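Long-range contacts in antifreeze protein (PDB 6EIO), which probably binds ice crystals and so limits their growth, through a β-solenoid of the ice-binding-like family: residues 35-40 against 50-55; 62-67 against 74-79; 198-203 against 212-217; 206-211 against 224-229. All blocks are in the same frame, centred on the assembly; numbering follows the deposited sequence.

Interaction 1 of 4, residues 35-40 against 50-55; sequences NFAVIA and TNITGD
Asp55 is gripped through its backbone by residues 35-38. Its N donates to Asn35 O (3.1 Å), a nearly straight bond reaching a lone pair in the carbonyl plane. Its own O takes Ala37 N at 2.9 Å, again on a lone pair, and Val38 N adds a weak bond at 3.4 Å to that same oxygen. The side chain then lies over Phe36: Asp55 CB stands above one face of the ring, 4.1 Å from its centroid, a CH-pi contact, and the carboxylate plane is turned 79° from the ring. The backbone bonds make Phe36 and Asp55 a parallel bridge between successive coils of the β-solenoid, placed at a corner, since the chain bends sharply at Ala37. Ala37 CB packs on Ile52 CG2 at 3.8 Å, while the CD1 end of Ile52 meets Val38 CG2 crosswise. Gly54 passes so close to Ala37 that a side chain there would run into Ala37 CB. Farther out, Asp55 OD1 accepts from Thr75 N in the next coil, which helps orient the carboxylate. The Phe36 ring also meets His77 and rests on Ile82 and Ala86 of helix 81-99. Asn35 turns its amide away, and its OD1 pairs with His232 of the C-terminal histidine tag.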
# COMPACT_ATOMS: atom_id res chain seq x y z
N ASN A 35 -4.66 9.25 -8.11
CA ASN A 35 -5.86 9.74 -7.45
C ASN A 35 -6.82 8.64 -7.04
O ASN A 35 -7.90 8.93 -6.51
CB ASN A 35 -6.52 10.84 -8.31
CG ASN A 35 -5.65 12.07 -8.39
OD1 ASN A 35 -5.27 12.61 -7.37
ND2 ASN A 35 -5.39 12.55 -9.59
N PHE A 36 -6.42 7.38 -7.23
CA PHE A 36 -7.18 6.23 -6.74
C PHE A 36 -6.75 5.86 -5.33
O PHE A 36 -5.55 5.72 -5.06
CB PHE A 36 -6.96 5.00 -7.62
CG PHE A 36 -7.68 5.05 -8.94
CD1 PHE A 36 -8.97 4.54 -9.04
CD2 PHE A 36 -7.07 5.59 -10.08
CE1 PHE A 36 -9.64 4.58 -10.25
CE2 PHE A 36 -7.74 5.60 -11.29
CZ PHE A 36 -9.04 5.10 -11.37
N ALA A 37 -7.74 5.63 -4.47
CA ALA A 37 -7.50 4.97 -3.19
C ALA A 37 -7.44 3.45 -3.32
O ALA A 37 -6.72 2.80 -2.55
CB ALA A 37 -8.58 5.36 -2.18
N VAL A 38 -8.21 2.88 -4.25
CA VAL A 38 -8.34 1.43 -4.39
C VAL A 38 -8.45 1.10 -5.87
O VAL A 38 -9.24 1.72 -6.58
CB VAL A 38 -9.59 0.91 -3.64
CG1 VAL A 38 -9.76 -0.60 -3.88
CG2 VAL A 38 -9.51 1.21 -2.15
N ILE A 39 -7.68 0.11 -6.32
CA ILE A 39 -7.80 -0.47 -7.65
C ILE A 39 -7.73 -1.98 -7.51
O ILE A 39 -6.91 -2.49 -6.74
CB ILE A 39 -6.65 -0.02 -8.61
CG1 ILE A 39 -6.72 1.49 -8.84
CG2 ILE A 39 -6.69 -0.81 -9.91
CD1 ILE A 39 -5.62 2.05 -9.72
N ALA A 40 -8.56 -2.69 -8.27
CA ALA A 40 -8.50 -4.14 -8.36
C ALA A 40 -8.49 -4.58 -9.81
O ALA A 40 -8.82 -3.81 -10.73
CB ALA A 40 -9.67 -4.79 -7.61
N THR A 50 -18.06 0.48 4.84
CA THR A 50 -16.80 0.98 4.33
C THR A 50 -17.00 2.36 3.72
O THR A 50 -18.03 2.64 3.10
CB THR A 50 -16.30 -0.00 3.27
OG1 THR A 50 -15.93 -1.20 3.95
CG2 THR A 50 -15.11 0.52 2.46
N ASN A 51 -16.00 3.21 3.91
CA ASN A 51 -15.99 4.52 3.28
C ASN A 51 -14.65 4.70 2.60
O ASN A 51 -13.60 4.55 3.24
CB ASN A 51 -16.24 5.63 4.30
CG ASN A 51 -16.56 6.95 3.62
OD1 ASN A 51 -17.72 7.24 3.32
ND2 ASN A 51 -15.55 7.77 3.38
N ILE A 52 -14.69 5.05 1.32
CA ILE A 52 -13.49 5.37 0.53
C ILE A 52 -13.56 6.84 0.16
O ILE A 52 -14.55 7.28 -0.43
CB ILE A 52 -13.42 4.51 -0.75
CG1 ILE A 52 -13.29 3.02 -0.41
CG2 ILE A 52 -12.28 4.97 -1.63
CD1 ILE A 52 -13.56 2.10 -1.59
N THR A 53 -12.51 7.59 0.48
CA THR A 53 -12.36 8.96 -0.00
C THR A 53 -11.22 8.93 -1.01
O THR A 53 -10.05 8.83 -0.64
CB THR A 53 -12.09 9.98 1.11
OG1 THR A 53 -13.07 9.85 2.15
CG2 THR A 53 -12.20 11.39 0.55
N GLY A 54 -11.57 8.97 -2.28
CA GLY A 54 -10.64 8.74 -3.37
C GLY A 54 -11.33 7.96 -4.46
O GLY A 54 -12.46 7.51 -4.27
N ASP A 55 -10.67 7.77 -5.60
CA ASP A 55 -11.32 7.05 -6.67
C ASP A 55 -11.15 5.54 -6.50
O ASP A 55 -10.25 5.06 -5.80
CB ASP A 55 -10.81 7.57 -8.02
CG ASP A 55 -11.17 9.05 -8.27
OD1 ASP A 55 -12.15 9.54 -7.67
OD2 ASP A 55 -10.46 9.69 -9.09

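Interaction 2 of 4, residues 62-67 against 74-79; sequences TSIGGF and GTLHIN. With SO4 (sulfate ion), chain E.
At the end of the β-solenoid, Ile64 of strand 63-65 meets Leu76 and Ile78 of strand 76-78, two outlying strands whose side chains face each other near the surface. No hydrogen bond joins them; the contact is made by methyl groups. Ile64 CD1 lies 3.4 Å from Leu76 CD1, tighter than ordinary van der Waals contact, the two side chains sliding past each other in opposite directions. The same Ile64 CD1 also touches Ile78 CD1 at 3.9 Å, and Ile78 CD1 comes to 4.1 Å from Ile64 CG1. With CG1 anti to its carbonyl carbon (chi1 -60°) and the chain extended beyond, Ile64 carries its terminal methyl to both partners at once. Leu56, Leu58 and Val44 also pack on Ile64, so the cluster continues the apolar filling that runs between the walls of the coils. Nearer the turn, Thr62 CG2 rests against Asn79 ND2 at 3.7 Å, a van der Waals touch of a methyl on an amide nitrogen whose hydrogen bonds go to Pro60 O and Gly61 O. On the other side of strand 76-78, His77 holds Asp80 through ND1. Past strand 63-65, Gly66 N donates to O4 of a sulfate ion (chain E) at 2.8 Å, with an N-H...O angle of 155°; the ion probably came from the crystallisation liquor.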
# COMPACT_ATOMS: atom_id res chain seq x y z
N THR A 62 -15.43 -6.98 -13.85
CA THR A 62 -16.64 -6.18 -13.94
C THR A 62 -17.41 -6.03 -12.63
O THR A 62 -18.21 -5.08 -12.52
CB THR A 62 -17.59 -6.78 -14.99
OG1 THR A 62 -17.89 -8.13 -14.64
CG2 THR A 62 -16.94 -6.74 -16.37
N SER A 63 -17.22 -6.92 -11.67
CA SER A 63 -18.09 -7.02 -10.50
C SER A 63 -17.51 -6.25 -9.32
O SER A 63 -16.42 -6.57 -8.82
CB SER A 63 -18.28 -8.47 -10.09
OG SER A 63 -19.02 -8.55 -8.89
N ILE A 64 -18.29 -5.28 -8.85
CA ILE A 64 -18.10 -4.64 -7.56
C ILE A 64 -19.35 -4.88 -6.73
O ILE A 64 -20.45 -4.44 -7.09
CB ILE A 64 -17.80 -3.14 -7.68
CG1 ILE A 64 -16.52 -2.94 -8.51
CG2 ILE A 64 -17.66 -2.49 -6.31
CD1 ILE A 64 -15.93 -1.56 -8.42
N GLY A 65 -19.19 -5.56 -5.61
CA GLY A 65 -20.29 -5.85 -4.72
C GLY A 65 -20.20 -5.02 -3.45
O GLY A 65 -19.11 -4.72 -2.95
N GLY A 66 -21.36 -4.67 -2.91
CA GLY A 66 -21.43 -4.14 -1.57
C GLY A 66 -21.40 -2.64 -1.43
O GLY A 66 -21.16 -2.16 -0.31
N PHE A 67 -21.65 -1.88 -2.50
CA PHE A 67 -21.83 -0.43 -2.43
C PHE A 67 -23.22 -0.13 -2.99
O PHE A 67 -23.39 -0.11 -4.21
CB PHE A 67 -20.78 0.29 -3.29
CG PHE A 67 -19.37 0.20 -2.75
CD1 PHE A 67 -18.61 -0.94 -2.92
CD2 PHE A 67 -18.80 1.28 -2.07
CE1 PHE A 67 -17.32 -1.01 -2.42
CE2 PHE A 67 -17.53 1.20 -1.56
CZ PHE A 67 -16.79 0.05 -1.73
N GLY A 74 -15.93 9.68 -4.15
CA GLY A 74 -14.97 9.58 -5.22
C GLY A 74 -15.68 9.03 -6.44
O GLY A 74 -16.90 8.83 -6.43
N THR A 75 -14.90 8.78 -7.50
CA THR A 75 -15.47 8.32 -8.76
C THR A 75 -15.12 6.86 -9.00
O THR A 75 -13.97 6.44 -8.82
CB THR A 75 -15.01 9.20 -9.93
OG1 THR A 75 -15.43 10.55 -9.68
CG2 THR A 75 -15.63 8.75 -11.25
N LEU A 76 -16.14 6.11 -9.41
CA LEU A 76 -16.03 4.71 -9.77
C LEU A 76 -15.65 4.58 -11.25
O LEU A 76 -16.37 5.07 -12.13
CB LEU A 76 -17.36 4.02 -9.51
CG LEU A 76 -17.44 2.54 -9.87
CD1 LEU A 76 -16.39 1.72 -9.13
CD2 LEU A 76 -18.83 2.00 -9.58
N HIS A 77 -14.56 3.87 -11.52
CA HIS A 77 -14.02 3.69 -12.86
C HIS A 77 -13.88 2.19 -13.13
O HIS A 77 -12.97 1.55 -12.60
CB HIS A 77 -12.65 4.35 -12.94
CG HIS A 77 -12.68 5.84 -12.87
ND1 HIS A 77 -13.12 6.60 -13.93
CD2 HIS A 77 -12.32 6.72 -11.91
CE1 HIS A 77 -13.04 7.89 -13.61
NE2 HIS A 77 -12.54 7.99 -12.40
N ILE A 78 -14.79 1.64 -13.94
CA ILE A 78 -14.80 0.22 -14.28
C ILE A 78 -14.60 0.10 -15.78
O ILE A 78 -15.45 0.52 -16.58
CB ILE A 78 -16.08 -0.50 -13.86
CG1 ILE A 78 -16.33 -0.36 -12.36
CG2 ILE A 78 -15.99 -1.96 -14.26
CD1 ILE A 78 -17.63 -0.96 -11.89
N ASN A 79 -13.46 -0.46 -16.18
CA ASN A 79 -13.20 -0.76 -17.59
C ASN A 79 -13.38 0.46 -18.48
O ASN A 79 -13.80 0.36 -19.63
CB ASN A 79 -14.03 -1.95 -18.08
CG ASN A 79 -13.59 -3.22 -17.40
OD1 ASN A 79 -12.39 -3.42 -17.22
ND2 ASN A 79 -14.54 -4.04 -16.98
S SO4 E . -24.44 -6.28 -4.61
O1 SO4 E . -23.93 -7.58 -4.17
O2 SO4 E . -23.90 -6.00 -5.94
O3 SO4 E . -25.88 -6.30 -4.66
O4 SO4 E . -23.99 -5.26 -3.70

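Interaction 3 of 4, residues 198-203 against 212-217; sequences ESITFD and ALARNG. With SO4 (sulfate ion), chain F.
Ile200 of strand 200-202 reaches across the interior of the β-solenoid to the backbone of strand 212-214, which lies in a different wall: the segment axes approach to 8.3 Å, and their N-to-C directions are 144° apart, closer to antiparallel than to parallel. This is the tight part. Ile200 CD1 comes within 3.6 Å of Leu213 N and touches the methyls of Ala212 and Ala214, each at 4.1 Å. Placing CG1 anti to the carbonyl carbon (chi1 -57°) and keeping the chain extended brings that methyl onto the backbone of 212-214, where the small side chains of Ala212 and Ala214 let it come close. Phe184, from a neighbouring coil, packs against the same isoleucine. Toward the turn the walls converge. Gly217 N donates to Glu198 O at 2.8 Å, although the donor stands well above the carbonyl plane, and Ala214 CB presses on the same oxygen at 3.4 Å. The outer end is looser. The Glu198 carboxylate only grazes Asn216 CB, and Arg215 leads away from the contact, bending at chi3, to form a cation-pi pair with Tyr94 and to meet a sulfate ion (chain F), probably from the crystallisation liquor. Were Arg215 cut back to an alanine, the Tyr94 ring would probably lose its cation and the sulfate this donor. Beside Gly217, Ser199 OG lies 3.5 Å from Gly217 CA and accepts from Ala218 N. In the sulfate bond, Arg215 NH2 approaches O3 at the guanidinium edge, 2.8 Å away and nearly straight at 171°.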
# COMPACT_ATOMS: atom_id res chain seq x y z
N GLU A 198 -1.46 -10.02 -6.80
CA GLU A 198 -2.69 -10.79 -6.72
C GLU A 198 -3.77 -9.98 -5.99
O GLU A 198 -4.33 -9.06 -6.58
CB GLU A 198 -2.42 -12.19 -6.16
CG GLU A 198 -1.53 -13.02 -7.09
CD GLU A 198 -2.18 -13.40 -8.44
OE1 GLU A 198 -3.40 -13.18 -8.63
OE2 GLU A 198 -1.44 -13.93 -9.30
N SER A 199 -4.08 -10.33 -4.74
CA SER A 199 -5.23 -9.79 -4.04
C SER A 199 -4.83 -9.03 -2.77
O SER A 199 -3.73 -9.20 -2.23
CB SER A 199 -6.17 -10.92 -3.68
OG SER A 199 -6.76 -11.48 -4.84
N ILE A 200 -5.75 -8.19 -2.31
CA ILE A 200 -5.58 -7.44 -1.06
C ILE A 200 -6.88 -7.53 -0.29
O ILE A 200 -7.95 -7.22 -0.83
CB ILE A 200 -5.21 -5.96 -1.31
CG1 ILE A 200 -3.95 -5.83 -2.15
CG2 ILE A 200 -5.07 -5.25 0.03
CD1 ILE A 200 -3.66 -4.40 -2.62
N THR A 201 -6.80 -7.94 0.98
CA THR A 201 -7.97 -8.03 1.85
C THR A 201 -7.75 -7.18 3.09
O THR A 201 -6.68 -7.23 3.71
CB THR A 201 -8.23 -9.48 2.25
OG1 THR A 201 -8.57 -10.19 1.07
CG2 THR A 201 -9.35 -9.60 3.29
N PHE A 202 -8.80 -6.43 3.46
CA PHE A 202 -8.85 -5.67 4.71
C PHE A 202 -10.00 -6.23 5.54
O PHE A 202 -11.15 -6.24 5.09
CB PHE A 202 -9.05 -4.16 4.47
CG PHE A 202 -7.78 -3.39 4.03
CD1 PHE A 202 -7.35 -3.40 2.70
CD2 PHE A 202 -7.05 -2.61 4.95
CE1 PHE A 202 -6.22 -2.70 2.32
CE2 PHE A 202 -5.92 -1.91 4.55
CZ PHE A 202 -5.51 -1.95 3.24
N ASP A 203 -9.69 -6.66 6.77
CA ASP A 203 -10.70 -7.17 7.68
C ASP A 203 -11.35 -6.02 8.46
O ASP A 203 -10.93 -4.86 8.39
CB ASP A 203 -10.09 -8.20 8.62
CG ASP A 203 -9.71 -9.49 7.93
OD1 ASP A 203 -10.14 -9.74 6.79
OD2 ASP A 203 -9.00 -10.27 8.59
N ALA A 212 -4.58 0.93 -2.02
CA ALA A 212 -4.59 -0.53 -2.16
C ALA A 212 -4.76 -0.83 -3.64
O ALA A 212 -5.86 -0.68 -4.17
CB ALA A 212 -5.72 -1.14 -1.34
N LEU A 213 -3.67 -1.24 -4.28
CA LEU A 213 -3.61 -1.40 -5.74
C LEU A 213 -3.30 -2.87 -6.05
O LEU A 213 -2.15 -3.30 -5.94
CB LEU A 213 -2.54 -0.47 -6.33
CG LEU A 213 -2.65 1.00 -5.90
CD1 LEU A 213 -1.52 1.82 -6.50
CD2 LEU A 213 -4.01 1.63 -6.25
N ALA A 214 -4.34 -3.62 -6.41
CA ALA A 214 -4.21 -5.03 -6.74
C ALA A 214 -4.23 -5.17 -8.25
O ALA A 214 -5.15 -4.71 -8.93
CB ALA A 214 -5.34 -5.83 -6.11
N ARG A 215 -3.20 -5.82 -8.79
CA ARG A 215 -3.08 -5.94 -10.24
C ARG A 215 -4.03 -6.98 -10.81
O ARG A 215 -4.87 -6.66 -11.66
CB ARG A 215 -1.64 -6.27 -10.63
CG ARG A 215 -0.69 -5.10 -10.42
CD ARG A 215 0.74 -5.43 -10.86
NE ARG A 215 0.76 -5.91 -12.24
CZ ARG A 215 1.74 -6.60 -12.79
NH1 ARG A 215 2.84 -6.83 -12.11
NH2 ARG A 215 1.61 -7.05 -14.03
N ASN A 216 -3.89 -8.24 -10.40
CA ASN A 216 -4.60 -9.30 -11.08
C ASN A 216 -5.73 -9.91 -10.28
O ASN A 216 -6.62 -10.54 -10.86
CB ASN A 216 -3.61 -10.37 -11.55
CG ASN A 216 -2.66 -9.81 -12.58
OD1 ASN A 216 -3.00 -8.89 -13.34
ND2 ASN A 216 -1.45 -10.33 -12.60
N GLY A 217 -5.73 -9.72 -8.96
CA GLY A 217 -6.74 -10.27 -8.10
C GLY A 217 -7.73 -9.24 -7.59
O GLY A 217 -8.01 -8.23 -8.25
S SO4 F . 4.16 -7.90 -16.77
O1 SO4 F . 4.82 -9.02 -17.45
O2 SO4 F . 5.08 -6.77 -16.68
O3 SO4 F . 3.71 -8.33 -15.45
O4 SO4 F . 2.99 -7.51 -17.57

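Interaction 4 of 4, residues 206-211 against 224-229; sequences ATLEGR and NTFVLP
Ala206 to Gly210 run beside Asn224 to Leu228 as parallel neighbours in one wall of the β-solenoid. The backbone bonds alternate across the pair: Thr225 N to Ala206 O, Leu208 N to Thr225 O (2.9 Å), Val227 N to Leu208 O (3.0 Å) and Gly210 N to Val227 O (2.9 Å). One side-chain bond joins this ladder. Asn224 ND2 donates to Ala206 O at 2.9 Å, with that oxygen close to the amide plane, so one carbonyl is held by two donors; the amide also reaches Asp203 O through ND2 and Glu222 N through OD1. A leucine in place of Asn224 would probably cost Ala206 O its second donor and leave Asp203 O and Glu222 N without this partner. Among apolar contacts, Leu208 CB and CD2 lie against Phe226 CD2 on the interior face, the nearer pair 3.8 Å apart, while Thr207 CG2 sits beside Thr225 CB on the other face. The charged groups come last. Pro229 CD lies over one face of the Arg211 guanidinium, 4.1 Å above the plane and offset toward its rim, while NH1 and NH2 bind Thr193 OG1 and Asn34 O. Extended Glu209 passes along Pro229 CA; its OE1 makes a salt bridge with Lys191 and its OE2 a hydrogen bond with Leu230 N. Backbone bonds therefore set the register, while polar side chains pin both ends of the strand pair to neighbouring segments.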
# COMPACT_ATOMS: atom_id res chain seq x y z
N ALA A 206 -10.31 -2.19 9.72
CA ALA A 206 -8.99 -1.73 9.32
C ALA A 206 -9.11 -0.44 8.51
O ALA A 206 -10.12 -0.18 7.84
CB ALA A 206 -8.27 -2.82 8.53
N THR A 207 -8.03 0.35 8.54
CA THR A 207 -7.97 1.62 7.85
C THR A 207 -6.68 1.71 7.05
O THR A 207 -5.68 1.04 7.34
CB THR A 207 -8.10 2.81 8.81
OG1 THR A 207 -6.92 2.92 9.61
CG2 THR A 207 -9.31 2.68 9.73
N LEU A 208 -6.71 2.58 6.03
CA LEU A 208 -5.54 2.82 5.20
C LEU A 208 -5.47 4.30 4.87
O LEU A 208 -6.44 4.88 4.36
CB LEU A 208 -5.63 2.02 3.89
CG LEU A 208 -4.46 2.20 2.91
CD1 LEU A 208 -3.14 1.72 3.48
CD2 LEU A 208 -4.76 1.46 1.61
N GLU A 209 -4.30 4.90 5.12
CA GLU A 209 -3.92 6.21 4.58
C GLU A 209 -2.87 5.87 3.52
O GLU A 209 -1.73 5.54 3.86
CB GLU A 209 -3.34 7.14 5.63
CG GLU A 209 -2.71 8.39 4.93
CD GLU A 209 -1.87 9.32 5.80
OE1 GLU A 209 -1.84 9.13 7.03
OE2 GLU A 209 -1.26 10.24 5.20
N GLY A 210 -3.27 5.88 2.25
CA GLY A 210 -2.44 5.26 1.23
C GLY A 210 -3.31 4.79 0.07
O GLY A 210 -4.31 5.45 -0.25
N ARG A 211 -2.91 3.68 -0.53
CA ARG A 211 -3.64 3.11 -1.66
C ARG A 211 -3.51 1.60 -1.60
O ARG A 211 -2.45 1.07 -1.25
CB ARG A 211 -3.06 3.55 -3.01
CG ARG A 211 -3.00 5.05 -3.18
CD ARG A 211 -2.42 5.40 -4.54
NE ARG A 211 -2.29 6.84 -4.69
CZ ARG A 211 -1.33 7.55 -4.13
NH1 ARG A 211 -0.38 6.95 -3.40
NH2 ARG A 211 -1.28 8.87 -4.31
N ASN A 224 -14.23 -0.75 6.32
CA ASN A 224 -12.94 -0.09 6.33
C ASN A 224 -13.04 1.41 6.09
O ASN A 224 -14.03 1.90 5.54
CB ASN A 224 -12.03 -0.70 5.26
CG ASN A 224 -11.87 -2.18 5.45
OD1 ASN A 224 -12.22 -2.97 4.58
ND2 ASN A 224 -11.35 -2.55 6.62
N THR A 225 -11.98 2.13 6.45
CA THR A 225 -11.83 3.53 6.08
C THR A 225 -10.58 3.67 5.21
O THR A 225 -9.48 3.33 5.65
CB THR A 225 -11.68 4.41 7.32
OG1 THR A 225 -12.81 4.18 8.14
CG2 THR A 225 -11.57 5.89 6.93
N PHE A 226 -10.77 4.19 4.00
CA PHE A 226 -9.67 4.47 3.08
C PHE A 226 -9.62 5.97 2.81
O PHE A 226 -10.64 6.57 2.44
CB PHE A 226 -9.90 3.77 1.73
CG PHE A 226 -9.84 2.27 1.79
CD1 PHE A 226 -10.97 1.52 2.04
CD2 PHE A 226 -8.63 1.62 1.55
CE1 PHE A 226 -10.90 0.12 2.07
CE2 PHE A 226 -8.54 0.24 1.61
CZ PHE A 226 -9.67 -0.51 1.87
N VAL A 227 -8.43 6.56 2.96
CA VAL A 227 -8.17 7.91 2.50
C VAL A 227 -6.82 7.91 1.80
O VAL A 227 -5.96 7.07 2.07
CB VAL A 227 -8.14 8.95 3.65
CG1 VAL A 227 -9.48 8.98 4.40
CG2 VAL A 227 -6.97 8.70 4.61
N LEU A 228 -6.63 8.88 0.92
CA LEU A 228 -5.33 9.07 0.28
C LEU A 228 -4.33 9.68 1.25
O LEU A 228 -4.70 10.28 2.26
CB LEU A 228 -5.49 9.98 -0.94
CG LEU A 228 -6.27 9.33 -2.09
CD1 LEU A 228 -6.62 10.37 -3.14
CD2 LEU A 228 -5.45 8.22 -2.73
N PRO A 229 -3.03 9.52 0.97
CA PRO A 229 -2.02 10.19 1.79
C PRO A 229 -2.29 11.67 1.95
O PRO A 229 -2.75 12.35 1.02
CB PRO A 229 -0.71 9.93 1.02
CG PRO A 229 -0.95 8.64 0.31
CD PRO A 229 -2.42 8.71 -0.09

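Overall arrangement
Interaction 3 is the buried contact of the set, interactions 1 and 4 are partly buried, and interaction 2 lies at the surface, 19 Å from the chain's centre. Interactions 3 and 4 share strand 207-214: its first half pairs within its own wall through backbone bonds, its second half receives side chains from another wall. Strand 36-40 of interaction 1 lies next to that strand, and strand 51-53 next to 225-227, with Asn51 N and Thr53 N probably hydrogen-bonded to Asn224 O and Phe226 O. Interaction 2 touches interaction 1 yet stays about 9 Å, nearest atoms, from interaction 3. Hydrogen bonds thus dominate along a wall, whereas methyl packing dominates where walls face each other.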